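Local coordinates for protein membrane-anchored mycosin mycp1 (PDB 4HVL) that probably acts as a membrane-anchored serine endopeptidase of the subtilisin family, a mycosin that serves the type VII (ESX-1) secretion system, at residues V204-A215 with P248-G259; R237-V246 with S271-A279. One frame throughout, in Å; residues are numbered along the deposited sequence.

Interaction 1 of 2, residues V204-A215 with P248-G259. With ZN (zinc ion), chain E; IMD (imidazole), chain K.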
# COMPACT_ATOMS: atom_id res chain seq x y z
N VAL A 204 11.24 7.57 -7.67
CA VAL A 204 10.40 8.06 -8.77
C VAL A 204 11.20 8.78 -9.84
O VAL A 204 10.96 8.57 -11.03
CB VAL A 204 9.30 8.99 -8.22
CG1 VAL A 204 8.77 9.90 -9.28
CG2 VAL A 204 8.19 8.16 -7.60
N HIS A 205 12.15 9.63 -9.44
CA HIS A 205 12.87 10.46 -10.39
C HIS A 205 14.23 9.90 -10.81
O HIS A 205 14.70 10.22 -11.89
CB HIS A 205 13.01 11.90 -9.89
CG HIS A 205 11.73 12.65 -9.89
ND1 HIS A 205 11.28 13.39 -8.81
CD2 HIS A 205 10.74 12.70 -10.81
CE1 HIS A 205 10.09 13.89 -9.09
NE2 HIS A 205 9.75 13.49 -10.30
N VAL A 206 14.83 9.04 -9.99
CA VAL A 206 16.17 8.51 -10.31
C VAL A 206 16.13 7.07 -10.84
O VAL A 206 16.94 6.70 -11.70
CB VAL A 206 17.11 8.64 -9.11
CG1 VAL A 206 18.49 8.11 -9.43
CG2 VAL A 206 17.17 10.09 -8.66
N LYS A 207 15.23 6.26 -10.31
CA LYS A 207 15.15 4.84 -10.69
C LYS A 207 13.88 4.47 -11.50
O LYS A 207 13.65 3.30 -11.76
CB LYS A 207 15.30 3.95 -9.45
CG LYS A 207 16.54 4.24 -8.62
CD LYS A 207 17.85 3.86 -9.32
CE LYS A 207 19.04 4.06 -8.38
NZ LYS A 207 20.40 3.95 -8.99
N ASN A 208 13.09 5.45 -11.92
CA ASN A 208 11.98 5.17 -12.87
C ASN A 208 10.88 4.26 -12.30
O ASN A 208 10.33 3.41 -13.03
CB ASN A 208 12.56 4.57 -14.18
CG ASN A 208 11.48 4.31 -15.23
OD1 ASN A 208 10.66 5.18 -15.51
ND2 ASN A 208 11.49 3.10 -15.84
N ALA A 209 10.56 4.41 -11.02
CA ALA A 209 9.56 3.56 -10.38
C ALA A 209 8.31 4.33 -10.03
O ALA A 209 8.35 5.50 -9.62
CB ALA A 209 10.12 2.90 -9.12
N VAL A 210 7.19 3.66 -10.20
CA VAL A 210 5.89 4.20 -9.81
C VAL A 210 5.74 3.82 -8.36
O VAL A 210 5.95 2.66 -8.04
CB VAL A 210 4.76 3.53 -10.59
CG1 VAL A 210 3.41 3.78 -9.91
CG2 VAL A 210 4.76 4.03 -12.03
N VAL A 211 5.41 4.79 -7.50
CA VAL A 211 5.19 4.49 -6.08
C VAL A 211 3.74 4.66 -5.71
O VAL A 211 3.19 5.71 -5.90
CB VAL A 211 6.07 5.36 -5.15
CG1 VAL A 211 5.87 4.92 -3.71
CG2 VAL A 211 7.54 5.22 -5.52
N ILE A 212 3.14 3.63 -5.14
CA ILE A 212 1.74 3.64 -4.71
C ILE A 212 1.70 3.49 -3.19
O ILE A 212 2.40 2.65 -2.63
CB ILE A 212 0.95 2.49 -5.34
CG1 ILE A 212 1.08 2.45 -6.87
CG2 ILE A 212 -0.51 2.56 -4.93
CD1 ILE A 212 0.62 3.69 -7.63
N ALA A 213 0.91 4.32 -2.51
CA ALA A 213 0.81 4.26 -1.05
C ALA A 213 -0.64 4.07 -0.58
O ALA A 213 -1.57 4.64 -1.14
CB ALA A 213 1.39 5.52 -0.42
N ALA A 214 -0.79 3.30 0.49
CA ALA A 214 -2.07 3.16 1.17
C ALA A 214 -2.47 4.47 1.83
O ALA A 214 -1.64 5.16 2.43
CB ALA A 214 -1.96 2.07 2.23
N ALA A 215 -3.74 4.82 1.74
CA ALA A 215 -4.23 5.99 2.48
C ALA A 215 -4.10 5.84 3.99
O ALA A 215 -3.96 6.84 4.69
CB ALA A 215 -5.68 6.30 2.11
N PRO A 248 3.95 7.50 3.96
CA PRO A 248 4.35 8.48 2.94
C PRO A 248 3.17 8.98 2.08
O PRO A 248 3.39 9.66 1.07
CB PRO A 248 5.33 7.70 2.10
CG PRO A 248 4.75 6.32 2.11
CD PRO A 248 4.22 6.13 3.51
N ALA A 249 1.95 8.67 2.50
CA ALA A 249 0.73 9.10 1.76
C ALA A 249 0.76 10.57 1.34
O ALA A 249 0.28 10.92 0.24
CB ALA A 249 -0.52 8.83 2.60
N TRP A 250 1.28 11.42 2.24
CA TRP A 250 1.27 12.85 2.08
C TRP A 250 2.27 13.42 1.11
O TRP A 250 2.27 14.62 0.90
CB TRP A 250 1.38 13.56 3.44
CG TRP A 250 2.75 13.66 4.09
CD1 TRP A 250 3.73 12.70 4.12
CD2 TRP A 250 3.26 14.76 4.84
NE1 TRP A 250 4.81 13.15 4.82
CE2 TRP A 250 4.56 14.41 5.27
CE3 TRP A 250 2.76 16.03 5.16
CZ2 TRP A 250 5.37 15.27 6.02
CZ3 TRP A 250 3.56 16.90 5.91
CH2 TRP A 250 4.85 16.51 6.35
N TYR A 251 3.12 12.58 0.52
CA TYR A 251 4.06 13.02 -0.51
C TYR A 251 3.42 13.10 -1.90
O TYR A 251 4.11 13.35 -2.87
CB TYR A 251 5.31 12.10 -0.53
CG TYR A 251 6.21 12.33 0.67
CD1 TYR A 251 6.95 13.50 0.79
CD2 TYR A 251 6.27 11.41 1.71
CE1 TYR A 251 7.75 13.73 1.89
CE2 TYR A 251 7.06 11.64 2.82
CZ TYR A 251 7.80 12.81 2.90
OH TYR A 251 8.60 13.06 4.00
N SER A 252 2.10 12.94 -1.99
CA SER A 252 1.41 13.12 -3.28
C SER A 252 1.74 14.50 -3.87
O SER A 252 1.69 15.47 -3.16
CB SER A 252 -0.10 12.99 -3.08
OG SER A 252 -0.76 12.88 -4.33
N PRO A 253 2.00 14.60 -5.18
CA PRO A 253 1.80 13.60 -6.25
C PRO A 253 3.02 12.75 -6.57
O PRO A 253 3.01 11.99 -7.56
CB PRO A 253 1.41 14.46 -7.44
CG PRO A 253 2.15 15.75 -7.23
CD PRO A 253 2.33 15.93 -5.75
N LEU A 254 4.08 12.84 -5.77
CA LEU A 254 5.22 11.93 -5.95
C LEU A 254 4.79 10.49 -5.84
O LEU A 254 5.32 9.62 -6.52
CB LEU A 254 6.31 12.17 -4.89
CG LEU A 254 7.26 13.31 -5.09
CD1 LEU A 254 8.42 13.13 -4.10
CD2 LEU A 254 7.77 13.35 -6.52
N VAL A 255 3.84 10.25 -4.94
CA VAL A 255 3.18 8.97 -4.79
C VAL A 255 1.71 9.15 -5.17
O VAL A 255 1.14 10.23 -5.04
CB VAL A 255 3.27 8.43 -3.34
CG1 VAL A 255 4.71 8.43 -2.81
CG2 VAL A 255 2.35 9.20 -2.40
N LEU A 256 1.10 8.07 -5.62
CA LEU A 256 -0.36 7.99 -5.72
C LEU A 256 -0.93 7.26 -4.48
O LEU A 256 -0.71 6.07 -4.27
CB LEU A 256 -0.76 7.28 -7.01
CG LEU A 256 -2.25 6.99 -7.24
CD1 LEU A 256 -3.03 8.30 -7.20
CD2 LEU A 256 -2.47 6.26 -8.55
N THR A 257 -1.66 8.01 -3.68
CA THR A 257 -2.21 7.53 -2.44
C THR A 257 -3.64 7.06 -2.64
O THR A 257 -4.47 7.78 -3.20
CB THR A 257 -2.12 8.64 -1.38
OG1 THR A 257 -0.74 8.91 -1.13
CG2 THR A 257 -2.82 8.26 -0.07
N VAL A 258 -3.92 5.84 -2.17
CA VAL A 258 -5.14 5.13 -2.49
C VAL A 258 -6.02 4.88 -1.25
O VAL A 258 -5.62 4.16 -0.32
CB VAL A 258 -4.84 3.78 -3.18
CG1 VAL A 258 -6.10 3.14 -3.74
CG2 VAL A 258 -3.80 3.96 -4.27
N GLY A 259 -7.22 5.46 -1.29
CA GLY A 259 -8.26 5.22 -0.29
C GLY A 259 -9.11 4.01 -0.63
O GLY A 259 -8.95 3.40 -1.68
ZN ZN E . 7.88 13.90 -11.19
N1 IMD K . 6.30 12.76 -10.36
C2 IMD K . 5.30 12.58 -9.49
N3 IMD K . 4.86 11.30 -9.61
C4 IMD K . 5.60 10.69 -10.55
C5 IMD K . 6.49 11.61 -11.04
O HOH W 1 4.70 7.45 -8.03
O HOH W 2 0.95 5.83 3.29
O HOH W 3 8.04 13.78 -13.41
O HOH W 4 7.31 15.74 -9.99
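Ile-212 and Leu-256 lie side by side and point the same way from neighbouring parallel strands, CD1 of Ile-212 packing 3.9 Å from CB of Leu-256. The other branch of Ile-212, CG2, stands anti to the backbone N and crosses at a slant to meet CG2 of Val-258 at 3.6 Å. On the other face of the sheet Ala-213 pairs with Thr-257. The hydroxyl of Thr-257 turns back onto its own segment, OG1 giving a 2.6 Å bond to the in-plane lone pair of Ala-249 O, and so ties the 3-10 turn down over Ala-213. CG2 of Thr-257 is left to press on CA of Ala-215. The backbones join through Leu-256 N to Val-211 O, Ala-213 N to Leu-256 O, Val-258 N to Ala-213 O (2.8 Å) and Ala-215 N to Val-258 O. Ahead of this pairing the chains diverge, and a water bridges Val-211 N to Leu-254 O. Farther out, Leu-254 crosses the His-205 side chain at about a right angle, its CD2 3.5 Å from CE1. The ring's NE2 binds a zinc ion at 2.1 Å, together with two waters and an imidazole probably from the crystallisation liquor; Asn-201 takes up ND1. CG1 of Val-204 packs against that imidazole, 3.3 Å from its C5. In this subtilisin-type parallel sheet, strand 210-214 has strand 176-179 on its other side, helices 311-328 and 334-343 pack on the face of Ile-212, Leu-256 and Val-258, and Val-255 reaches helix 194-206.

Interaction 2 of 2, residues R237-V246 with S271-A279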
# COMPACT_ATOMS: atom_id res chain seq x y z
N ARG A 237 -8.55 21.48 -1.15
CA ARG A 237 -8.26 20.18 -0.54
C ARG A 237 -8.12 20.21 1.00
O ARG A 237 -7.94 19.18 1.63
CB ARG A 237 -6.99 19.58 -1.17
CG ARG A 237 -7.07 19.39 -2.69
CD ARG A 237 -8.20 18.44 -3.10
NE ARG A 237 -8.13 17.14 -2.42
CZ ARG A 237 -7.52 16.06 -2.90
NH1 ARG A 237 -6.90 16.11 -4.07
NH2 ARG A 237 -7.50 14.91 -2.20
N GLY A 238 -8.26 21.38 1.62
CA GLY A 238 -8.31 21.45 3.09
C GLY A 238 -7.04 21.05 3.82
O GLY A 238 -7.12 20.40 4.86
N TRP A 239 -5.88 21.44 3.28
CA TRP A 239 -4.60 21.30 3.99
C TRP A 239 -4.63 21.93 5.39
O TRP A 239 -4.03 21.40 6.31
CB TRP A 239 -3.42 21.91 3.21
CG TRP A 239 -2.88 20.99 2.15
CD1 TRP A 239 -3.24 20.95 0.84
CD2 TRP A 239 -1.89 19.96 2.33
NE1 TRP A 239 -2.53 19.95 0.18
CE2 TRP A 239 -1.71 19.33 1.08
CE3 TRP A 239 -1.16 19.50 3.42
CZ2 TRP A 239 -0.79 18.28 0.89
CZ3 TRP A 239 -0.26 18.47 3.23
CH2 TRP A 239 -0.09 17.88 1.98
N GLN A 240 -5.33 23.05 5.54
CA GLN A 240 -5.41 23.76 6.82
C GLN A 240 -6.37 23.13 7.84
O GLN A 240 -6.38 23.53 8.97
CB GLN A 240 -5.77 25.23 6.61
CG GLN A 240 -4.82 25.97 5.67
CD GLN A 240 -3.37 25.61 5.91
OE1 GLN A 240 -2.89 25.60 7.05
NE2 GLN A 240 -2.68 25.25 4.85
N GLN A 241 -7.14 22.13 7.42
CA GLN A 241 -8.05 21.39 8.31
C GLN A 241 -7.42 20.08 8.78
O GLN A 241 -7.99 19.37 9.59
CB GLN A 241 -9.35 21.07 7.56
CG GLN A 241 -9.97 22.29 6.87
CD GLN A 241 -10.29 23.37 7.87
OE1 GLN A 241 -10.72 23.07 8.98
NE2 GLN A 241 -10.10 24.63 7.48
N VAL A 242 -6.24 19.76 8.27
CA VAL A 242 -5.57 18.50 8.63
C VAL A 242 -5.13 18.51 10.08
O VAL A 242 -4.57 19.51 10.56
CB VAL A 242 -4.34 18.27 7.74
CG1 VAL A 242 -3.45 17.16 8.30
CG2 VAL A 242 -4.78 17.98 6.31
N GLN A 243 -5.37 17.40 10.78
CA GLN A 243 -4.82 17.16 12.12
C GLN A 243 -3.82 15.99 12.17
O GLN A 243 -2.92 15.98 13.01
CB GLN A 243 -5.96 16.85 13.09
CG GLN A 243 -7.05 17.90 13.09
CD GLN A 243 -8.28 17.48 13.88
OE1 GLN A 243 -8.50 16.28 14.15
NE2 GLN A 243 -9.10 18.46 14.25
N THR A 244 -4.03 15.00 11.29
CA THR A 244 -3.22 13.79 11.26
C THR A 244 -2.46 13.67 9.93
O THR A 244 -3.05 13.60 8.87
CB THR A 244 -4.10 12.55 11.49
OG1 THR A 244 -4.78 12.67 12.74
CG2 THR A 244 -3.28 11.26 11.51
N ILE A 245 -1.13 13.71 10.01
CA ILE A 245 -0.27 13.42 8.88
C ILE A 245 -0.22 11.90 8.71
O ILE A 245 -0.06 11.18 9.71
CB ILE A 245 1.16 13.97 9.12
CG1 ILE A 245 1.14 15.50 9.30
CG2 ILE A 245 2.12 13.55 8.01
CD1 ILE A 245 0.44 16.24 8.17
N VAL A 246 -0.42 11.43 7.49
CA VAL A 246 -0.18 10.03 7.11
C VAL A 246 1.00 10.00 6.13
O VAL A 246 0.97 10.70 5.09
CB VAL A 246 -1.42 9.39 6.45
CG1 VAL A 246 -1.19 7.91 6.18
CG2 VAL A 246 -2.66 9.57 7.34
N SER A 271 -11.20 4.45 6.10
CA SER A 271 -10.18 4.97 5.17
C SER A 271 -9.79 6.38 5.61
O SER A 271 -10.65 7.24 5.78
CB SER A 271 -10.72 4.98 3.74
OG SER A 271 -9.69 5.15 2.78
N MET A 272 -8.50 6.60 5.82
CA MET A 272 -7.98 7.90 6.25
C MET A 272 -8.05 8.92 5.11
O MET A 272 -7.43 8.74 4.06
CB MET A 272 -6.52 7.76 6.73
CG MET A 272 -6.38 7.29 8.17
SD MET A 272 -6.96 8.49 9.42
CE MET A 272 -5.88 9.85 9.03
N SER A 273 -8.79 10.00 5.34
CA SER A 273 -8.95 11.04 4.34
C SER A 273 -7.84 12.05 4.48
O SER A 273 -7.31 12.28 5.59
CB SER A 273 -10.31 11.77 4.53
OG SER A 273 -10.28 12.62 5.67
N GLY A 274 -7.53 12.71 3.38
CA GLY A 274 -6.69 13.89 3.42
C GLY A 274 -6.51 14.59 2.08
O GLY A 274 -6.92 14.05 1.04
N PRO A 275 -5.83 15.75 2.11
CA PRO A 275 -5.61 16.50 0.87
C PRO A 275 -4.76 15.76 -0.17
O PRO A 275 -4.71 16.19 -1.32
CB PRO A 275 -4.92 17.79 1.34
CG PRO A 275 -4.28 17.44 2.63
CD PRO A 275 -5.13 16.35 3.26
N TRP A 276 -4.15 14.64 0.23
CA TRP A 276 -3.16 13.91 -0.59
C TRP A 276 -3.73 12.65 -1.26
O TRP A 276 -3.07 12.04 -2.07
CB TRP A 276 -1.95 13.52 0.28
CG TRP A 276 -2.40 12.97 1.63
CD1 TRP A 276 -3.01 11.78 1.85
CD2 TRP A 276 -2.34 13.64 2.89
NE1 TRP A 276 -3.32 11.64 3.16
CE2 TRP A 276 -2.91 12.77 3.84
CE3 TRP A 276 -1.84 14.87 3.32
CZ2 TRP A 276 -3.01 13.08 5.19
CZ3 TRP A 276 -1.92 15.19 4.67
CH2 TRP A 276 -2.50 14.28 5.60
N VAL A 277 -4.95 12.26 -0.92
CA VAL A 277 -5.54 11.05 -1.51
C VAL A 277 -5.83 11.32 -3.00
O VAL A 277 -6.41 12.36 -3.33
CB VAL A 277 -6.84 10.64 -0.75
CG1 VAL A 277 -7.48 9.41 -1.39
CG2 VAL A 277 -6.54 10.40 0.71
N GLY A 278 -5.42 10.41 -3.88
CA GLY A 278 -5.52 10.57 -5.34
C GLY A 278 -6.51 9.65 -6.04
O GLY A 278 -7.00 9.95 -7.13
N ALA A 279 -6.84 8.52 -5.42
CA ALA A 279 -7.66 7.52 -6.04
C ALA A 279 -8.17 6.54 -4.98
O ALA A 279 -7.81 6.63 -3.80
CB ALA A 279 -6.85 6.77 -7.07
O HOH W 5 -4.87 14.30 -5.14
O HOH W 6 -3.22 18.35 -2.30
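Pro-275 sits over one face of the Trp-239 indole: its CB is 3.5 Å from the centroid of the five-membered ring, only 12° off its normal, a CH-pi contact, and CG lies over the same indole. Trp-276 then turns its edge toward the face of Trp-239 in an offset edge-to-face pair, planes at 71°. Its chi1 of 44° sets CG between the backbone N and carbonyl carbon, which brings the indole in among Val-242, Ile-245 and Val-246, with Thr-244 O at the ring edge, near its plane, 3.4 Å from CH2. Both Pro-275 and Trp-276 are the middle residues of a type I beta turn leading into 277-282, the edge strand of the subtilisin-fold parallel sheet. Polar contacts gather on Arg-237. NH2 gives a nearly straight 3.0 Å bond to an in-plane lone pair of Val-277 O and a weak one to Gly-274 O, while Pro-275 O sits over the guanidinium face. Waters link NH1 to Val-277 O and Trp-239 NE1 to Pro-275 O. Among the apolar contacts, CG2 of Val-242 presses tightly on CD of Pro-275 (3.5 Å), and Met-272, its chain bent, lays CE 3.6 Å from Val-246 CG2. Val-246 N is buried without a partner.

Strands 256-261 and 277-282 are neighbours in the parallel sheet, so interaction 1 passes directly into interaction 2, their centres 15 Å apart. Two probable backbone hydrogen bonds join them, Gly-259 N to Ala-279 O at 2.8 Å and Gly-278 N to Thr-257 O at 2.9 Å. Packing adds to them, with CG1 of Val-246 3.3 Å from Ala-215 O. Interaction 1 borders the predicted charge-relay site: the side chain of Ala-214 is about 5 Å from that of Ser-312, the predicted charge-relay serine, which here shares a zinc ion with His-101. Near Glu-181, a ligand of another zinc ion, interaction 1 brings Pro-248 to about 5 Å and interaction 2 Val-246 to about 8 Å, side chain to side chain.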